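Local structure of phosphoserine phosphatase RsbX (Bacillus subtilis, 3W43) at residues 111-116 with 152-157; 25-30 with 188-193. The protein dephosphorylates RsbS and is a negative regulator of sigma-B activity. One frame throughout, in Å; residues are numbered along the deposited sequence.

Interaction 1: residues 111-116 with 152-157; sequences RFILHS and IIHTDG. With MN (manganese (II) ion), chain B.
Four backbone hydrogen bonds zip Arg111-Ile113 antiparallel to Ile152-His154. The bond from Arg111 N to His154 O measures 3.0 Å and the return bond from His154 N to Arg111 O 2.9 Å; Ile113 and Ile152 form the second hydrogen-bonded pair. Between them lies the non-hydrogen-bonded pair Phe112/Ile153, where Ile153 CA-H points at Arg111 O. The imidazole of His154 is anchored by the backbone of the next residue: ND1 donates to Thr155 O at 2.9 Å, with the oxygen almost in the ring plane, which fixes the ring's rotation. Its CG lies between the backbone N and the carbonyl carbon (chi1 69°), a rotamer that turns the ring over the neighbouring strand. There Arg111 CB sits above one ring face, 4.1 Å from the centroid, in a CH-pi contact, and Arg111 CD passes CE1. Ile113 CD1 meets Ile152 CG2 at 3.8 Å on this same face of the sheet, and Ile113 also touches Leu167 of helix 163-169. On the other face, Phe112 CD1 touches Ile153 CG1 at 3.6 Å, and Ile153 packs on Cys40 and Val42 of the opposing sheet. Two residues beyond His154, Asp156 OD1 binds manganese at 2.1 Å, while OD2 accepts a hydrogen bond from metal-bound water 1. A loop carrying an aspartate from a sheet strand to the metal centre at one end of a beta sandwich is characteristic of the PPM/PP2C fold.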
loop_
_atom_site.group_PDB
_atom_site.type_symbol
_atom_site.label_atom_id
_atom_site.label_comp_id
_atom_site.label_asym_id
_atom_site.label_seq_id
_atom_site.Cartn_x
_atom_site.Cartn_y
_atom_site.Cartn_z
ATOM N N ARG A 111 -5.330 -3.735 -0.447
ATOM C CA ARG A 111 -4.956 -4.840 -1.335
ATOM C C ARG A 111 -3.595 -4.660 -1.959
ATOM O O ARG A 111 -3.205 -3.545 -2.281
ATOM C CB ARG A 111 -6.014 -5.015 -2.427
ATOM C CG ARG A 111 -7.326 -5.524 -1.888
ATOM C CD ARG A 111 -8.404 -5.555 -2.941
ATOM N NE ARG A 111 -9.681 -5.959 -2.368
ATOM C CZ ARG A 111 -10.168 -7.197 -2.363
ATOM N NH1 ARG A 111 -9.494 -8.208 -2.908
ATOM N NH2 ARG A 111 -11.346 -7.426 -1.803
ATOM N N PHE A 112 -2.900 -5.777 -2.115
ATOM C CA PHE A 112 -1.591 -5.843 -2.765
ATOM C C PHE A 112 -1.656 -6.856 -3.884
ATOM O O PHE A 112 -2.100 -7.993 -3.675
ATOM C CB PHE A 112 -0.557 -6.272 -1.724
ATOM C CG PHE A 112 0.827 -6.609 -2.259
ATOM C CD1 PHE A 112 1.581 -5.694 -3.002
ATOM C CD2 PHE A 112 1.402 -7.835 -1.927
ATOM C CE1 PHE A 112 2.873 -6.021 -3.426
ATOM C CE2 PHE A 112 2.671 -8.157 -2.338
ATOM C CZ PHE A 112 3.410 -7.258 -3.088
ATOM N N ILE A 113 -1.203 -6.458 -5.065
ATOM C CA ILE A 113 -1.147 -7.364 -6.206
ATOM C C ILE A 113 0.225 -7.198 -6.838
ATOM O O ILE A 113 0.611 -6.078 -7.203
ATOM C CB ILE A 113 -2.252 -7.064 -7.246
ATOM C CG1 ILE A 113 -3.653 -7.144 -6.612
ATOM C CG2 ILE A 113 -2.134 -8.004 -8.444
ATOM C CD1 ILE A 113 -4.193 -5.824 -6.074
ATOM N N LEU A 114 0.955 -8.309 -6.954
ATOM C CA LEU A 114 2.247 -8.320 -7.616
ATOM C C LEU A 114 2.129 -9.177 -8.863
ATOM O O LEU A 114 1.669 -10.316 -8.815
ATOM C CB LEU A 114 3.341 -8.838 -6.680
ATOM C CG LEU A 114 4.740 -8.744 -7.312
ATOM C CD1 LEU A 114 5.765 -8.174 -6.364
ATOM C CD2 LEU A 114 5.220 -10.044 -7.929
ATOM N N HIS A 115 2.540 -8.610 -9.989
ATOM C CA HIS A 115 2.457 -9.221 -11.311
ATOM C C HIS A 115 3.867 -9.491 -11.821
ATOM O O HIS A 115 4.649 -8.555 -11.902
ATOM C CB HIS A 115 1.763 -8.245 -12.277
ATOM C CG HIS A 115 1.933 -8.612 -13.719
ATOM N ND1 HIS A 115 2.909 -8.058 -14.521
ATOM C CD2 HIS A 115 1.273 -9.506 -14.492
ATOM C CE1 HIS A 115 2.833 -8.586 -15.729
ATOM N NE2 HIS A 115 1.849 -9.468 -15.739
ATOM N N SER A 116 4.174 -10.719 -12.209
ATOM C CA SER A 116 5.497 -11.026 -12.748
ATOM C C SER A 116 5.483 -11.153 -14.268
ATOM O O SER A 116 4.448 -11.434 -14.860
ATOM C CB SER A 116 6.012 -12.332 -12.153
ATOM O OG SER A 116 5.536 -13.445 -12.893
ATOM N N ILE A 152 0.844 -3.136 -7.285
ATOM C CA ILE A 152 0.041 -2.058 -6.741
ATOM C C ILE A 152 -0.357 -2.397 -5.303
ATOM O O ILE A 152 -0.615 -3.570 -4.984
ATOM C CB ILE A 152 -1.211 -1.785 -7.634
ATOM C CG1 ILE A 152 -1.923 -0.493 -7.216
ATOM C CG2 ILE A 152 -2.168 -2.986 -7.650
ATOM C CD1 ILE A 152 -3.024 -0.057 -8.181
ATOM N N ILE A 153 -0.383 -1.365 -4.457
ATOM C CA ILE A 153 -1.069 -1.454 -3.180
ATOM C C ILE A 153 -2.145 -0.376 -3.208
ATOM O O ILE A 153 -1.859 0.775 -3.553
ATOM C CB ILE A 153 -0.128 -1.205 -1.976
ATOM C CG1 ILE A 153 0.969 -2.266 -1.915
ATOM C CG2 ILE A 153 -0.913 -1.202 -0.664
ATOM C CD1 ILE A 153 2.053 -1.970 -0.885
ATOM N N HIS A 154 -3.379 -0.705 -2.845
ATOM C CA HIS A 154 -4.446 0.285 -2.926
ATOM C C HIS A 154 -5.473 0.161 -1.835
ATOM O O HIS A 154 -5.807 -0.956 -1.389
ATOM C CB HIS A 154 -5.115 0.289 -4.313
ATOM C CG HIS A 154 -5.933 -0.926 -4.639
ATOM N ND1 HIS A 154 -7.259 -1.040 -4.282
ATOM C CD2 HIS A 154 -5.643 -2.040 -5.359
ATOM C CE1 HIS A 154 -7.741 -2.181 -4.746
ATOM N NE2 HIS A 154 -6.785 -2.802 -5.414
ATOM N N THR A 155 -5.984 1.308 -1.409
ATOM C CA THR A 155 -7.124 1.299 -0.505
ATOM C C THR A 155 -8.418 0.961 -1.227
ATOM O O THR A 155 -8.485 0.921 -2.464
ATOM C CB THR A 155 -7.265 2.619 0.277
ATOM O OG1 THR A 155 -7.508 3.695 -0.640
ATOM C CG2 THR A 155 -6.023 2.892 1.105
ATOM N N ASP A 156 -9.447 0.704 -0.431
ATOM C CA ASP A 156 -10.734 0.257 -0.939
ATOM C C ASP A 156 -11.516 1.346 -1.684
ATOM O O ASP A 156 -12.557 1.064 -2.257
ATOM C CB ASP A 156 -11.555 -0.392 0.187
ATOM C CG ASP A 156 -11.836 0.552 1.343
ATOM O OD1 ASP A 156 -11.678 1.781 1.182
ATOM O OD2 ASP A 156 -12.230 0.053 2.427
ATOM N N GLY A 157 -11.023 2.579 -1.691
ATOM C CA GLY A 157 -11.586 3.604 -2.547
ATOM C C GLY A 157 -11.373 3.283 -4.011
ATOM O O GLY A 157 -12.081 3.808 -4.856
HETATM MN MN MN B . -11.690 3.452 2.509
HETATM O O HOH W 1 -13.142 2.223 3.689
HETATM O O HOH W 2 -12.355 5.102 3.799
HETATM O O HOH W 3 -10.145 4.599 1.482
#

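Interaction 2: residues 25-30 with 188-193; sequences CGDSFF and KDDLTY. With MN (manganese (II) ion), chain B.
Thr192 and Asp27 are joined by a direct hydrogen bond, from Thr192 OG1 to Asp27 OD2 over 2.7 Å. Asp27 OD2 accepts it on its anti lone pair, away from OD1. Thr192 OG1 lies anti to its carbonyl carbon (chi1 -55°), which aims the hydroxyl at Asp27. Gly26 N donates to Asp190 OD2 at 2.9 Å, but the bond is clearly bent and meets the oxygen from well above the carboxylate plane. The other oxygen, Asp190 OD1, is held by the backbone N of Lys19.

Waters 3 and 5 add bridges between Asp27 and Asp190. These side chains slide past each other with their carboxylate planes 70° apart, and Asp27 OD1 stays 4.3 Å from Asp190 OD2. Water 5 donates to both of these oxygens, probably easing the repulsion between like charges. Water 3, a manganese ligand, donates to Asp27 OD1 and Asp190 O, which places both residues in the second shell of the ion.

Metal coordination itself comes from Asp189, whose OD2 binds the manganese at 2.2 Å while OD1 accepts a hydrogen bond from metal-bound water 2. Asp44 and Asp156 bind the same ion.

Cys25 SG closely approaches the Asp190 carboxylate, 3.7 Å from OD1. Apolar packing comes from Thr192 CG2, which meets the Phe29 ring obliquely, 4.2 Å from CD2. Strands 27-33 and 191-198 belong to different sheets and run nearly parallel across the interface, their short segments 17° apart; Asp27 and Phe29 also touch strand 10-17, Gly26 and Ser28 bond to strand 37-45, and Ser28 packs on helix 49-66.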
loop_
_atom_site.group_PDB
_atom_site.type_symbol
_atom_site.label_atom_id
_atom_site.label_comp_id
_atom_site.label_asym_id
_atom_site.label_seq_id
_atom_site.Cartn_x
_atom_site.Cartn_y
_atom_site.Cartn_z
ATOM N N CYS A 25 -7.329 13.740 3.955
ATOM C CA CYS A 25 -7.546 12.360 3.568
ATOM C C CYS A 25 -7.520 11.429 4.769
ATOM O O CYS A 25 -6.632 11.501 5.623
ATOM C CB CYS A 25 -6.480 11.941 2.566
ATOM S SG CYS A 25 -6.900 10.442 1.651
ATOM N N GLY A 26 -8.503 10.538 4.835
ATOM C CA GLY A 26 -8.495 9.496 5.846
ATOM C C GLY A 26 -7.476 8.399 5.592
ATOM O O GLY A 26 -7.136 7.660 6.509
ATOM N N ASP A 27 -7.004 8.288 4.351
ATOM C CA ASP A 27 -5.935 7.345 4.005
ATOM C C ASP A 27 -4.593 8.041 4.227
ATOM O O ASP A 27 -4.492 9.257 4.009
ATOM C CB ASP A 27 -5.955 6.988 2.515
ATOM C CG ASP A 27 -7.176 6.184 2.056
ATOM O OD1 ASP A 27 -8.015 5.715 2.867
ATOM O OD2 ASP A 27 -7.259 6.042 0.814
ATOM N N SER A 28 -3.555 7.271 4.576
ATOM C CA SER A 28 -2.184 7.788 4.601
ATOM C C SER A 28 -1.253 6.791 3.938
ATOM O O SER A 28 -1.591 5.622 3.766
ATOM C CB SER A 28 -1.700 8.017 6.040
ATOM O OG SER A 28 -2.447 9.017 6.708
ATOM N N PHE A 29 -0.065 7.245 3.576
ATOM C CA PHE A 29 0.949 6.346 3.067
ATOM C C PHE A 29 2.317 6.807 3.534
ATOM O O PHE A 29 2.509 7.970 3.883
ATOM C CB PHE A 29 0.900 6.273 1.538
ATOM C CG PHE A 29 1.196 7.585 0.874
ATOM C CD1 PHE A 29 2.498 7.949 0.546
ATOM C CD2 PHE A 29 0.163 8.488 0.618
ATOM C CE1 PHE A 29 2.764 9.195 -0.033
ATOM C CE2 PHE A 29 0.410 9.721 0.034
ATOM C CZ PHE A 29 1.713 10.080 -0.284
ATOM N N PHE A 30 3.257 5.872 3.537
ATOM C CA PHE A 30 4.658 6.192 3.696
ATOM C C PHE A 30 5.463 5.361 2.730
ATOM O O PHE A 30 5.236 4.147 2.623
ATOM C CB PHE A 30 5.183 5.916 5.113
ATOM C CG PHE A 30 6.634 6.289 5.260
ATOM C CD1 PHE A 30 6.985 7.633 5.359
ATOM C CD2 PHE A 30 7.646 5.330 5.202
ATOM C CE1 PHE A 30 8.306 8.024 5.438
ATOM C CE2 PHE A 30 8.984 5.715 5.278
ATOM C CZ PHE A 30 9.310 7.063 5.395
ATOM N N LYS A 188 -16.200 8.712 -4.147
ATOM C CA LYS A 188 -17.110 8.103 -3.179
ATOM C C LYS A 188 -16.411 7.801 -1.862
ATOM O O LYS A 188 -17.041 7.780 -0.803
ATOM C CB LYS A 188 -17.782 6.845 -3.736
ATOM C CG LYS A 188 -18.821 7.114 -4.823
ATOM C CD LYS A 188 -19.529 5.834 -5.263
ATOM C CE LYS A 188 -20.589 5.373 -4.265
ATOM N NZ LYS A 188 -21.764 6.299 -4.187
ATOM N N ASP A 189 -15.104 7.564 -1.932
ATOM C CA ASP A 189 -14.301 7.329 -0.744
ATOM C C ASP A 189 -12.925 7.907 -1.006
ATOM O O ASP A 189 -12.569 8.151 -2.155
ATOM C CB ASP A 189 -14.200 5.816 -0.477
ATOM C CG ASP A 189 -13.560 5.481 0.857
ATOM O OD1 ASP A 189 -13.451 6.382 1.728
ATOM O OD2 ASP A 189 -13.167 4.303 1.033
ATOM N N ASP A 190 -12.144 8.097 0.057
ATOM C CA ASP A 190 -10.708 8.313 -0.078
ATOM C C ASP A 190 -10.134 7.210 -0.951
ATOM O O ASP A 190 -10.491 6.031 -0.807
ATOM C CB ASP A 190 -10.020 8.276 1.284
ATOM C CG ASP A 190 -10.441 9.421 2.200
ATOM O OD1 ASP A 190 -10.616 10.570 1.730
ATOM O OD2 ASP A 190 -10.578 9.176 3.416
ATOM N N LEU A 191 -9.215 7.584 -1.832
ATOM C CA LEU A 191 -8.636 6.641 -2.774
ATOM C C LEU A 191 -7.125 6.861 -2.834
ATOM O O LEU A 191 -6.678 7.964 -3.158
ATOM C CB LEU A 191 -9.289 6.831 -4.146
ATOM C CG LEU A 191 -9.024 5.815 -5.246
ATOM C CD1 LEU A 191 -10.053 6.008 -6.341
ATOM C CD2 LEU A 191 -7.621 5.960 -5.797
ATOM N N THR A 192 -6.359 5.815 -2.511
ATOM C CA THR A 192 -4.901 5.881 -2.509
ATOM C C THR A 192 -4.360 4.637 -3.192
ATOM O O THR A 192 -4.796 3.520 -2.885
ATOM C CB THR A 192 -4.358 5.908 -1.064
ATOM O OG1 THR A 192 -4.962 6.986 -0.345
ATOM C CG2 THR A 192 -2.849 6.106 -1.039
ATOM N N TYR A 193 -3.382 4.803 -4.071
ATOM C CA TYR A 193 -2.644 3.656 -4.557
ATOM C C TYR A 193 -1.191 3.994 -4.790
ATOM O O TYR A 193 -0.840 5.144 -5.055
ATOM C CB TYR A 193 -3.278 3.026 -5.805
ATOM C CG TYR A 193 -3.363 3.872 -7.056
ATOM C CD1 TYR A 193 -2.282 4.004 -7.935
ATOM C CD2 TYR A 193 -4.567 4.494 -7.400
ATOM C CE1 TYR A 193 -2.401 4.765 -9.107
ATOM C CE2 TYR A 193 -4.695 5.223 -8.561
ATOM C CZ TYR A 193 -3.618 5.371 -9.405
ATOM O OH TYR A 193 -3.793 6.112 -10.553
HETATM MN MN MN B . -11.690 3.452 2.509
HETATM O O HOH W 4 -11.345 12.174 3.876
HETATM O O HOH W 5 -10.031 6.845 4.604
HETATM O O HOH W 3 -10.145 4.599 1.482
HETATM O O HOH W 2 -12.355 5.102 3.799
HETATM O O HOH W 1 -13.142 2.223 3.689
#

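How the interactions relate
Interactions 1 and 2 meet at the manganese centre, their own centres 13 Å apart. Strands 150-154 and 191-198 are neighbours in one sheet, and their pairing carries through to Thr155 N, 2.9 Å from Thr192 O. The Thr155 hydroxyl reaches across to the other sheet, with OG1 2.8 Å from Asp27 OD2, adding a probable second hydrogen bond to that carboxylate oxygen. Asp156 of interaction 1 and Asp189 of interaction 2 bind the same ion, and waters 1, 2 and 3 complete its shell together with Asp44. Interaction 1 lies within one sheet and leads by way of a short loop to this manganese, whereas interaction 2 spans the two sheets, with a second manganese about 4 Å from the Asp27 side chain.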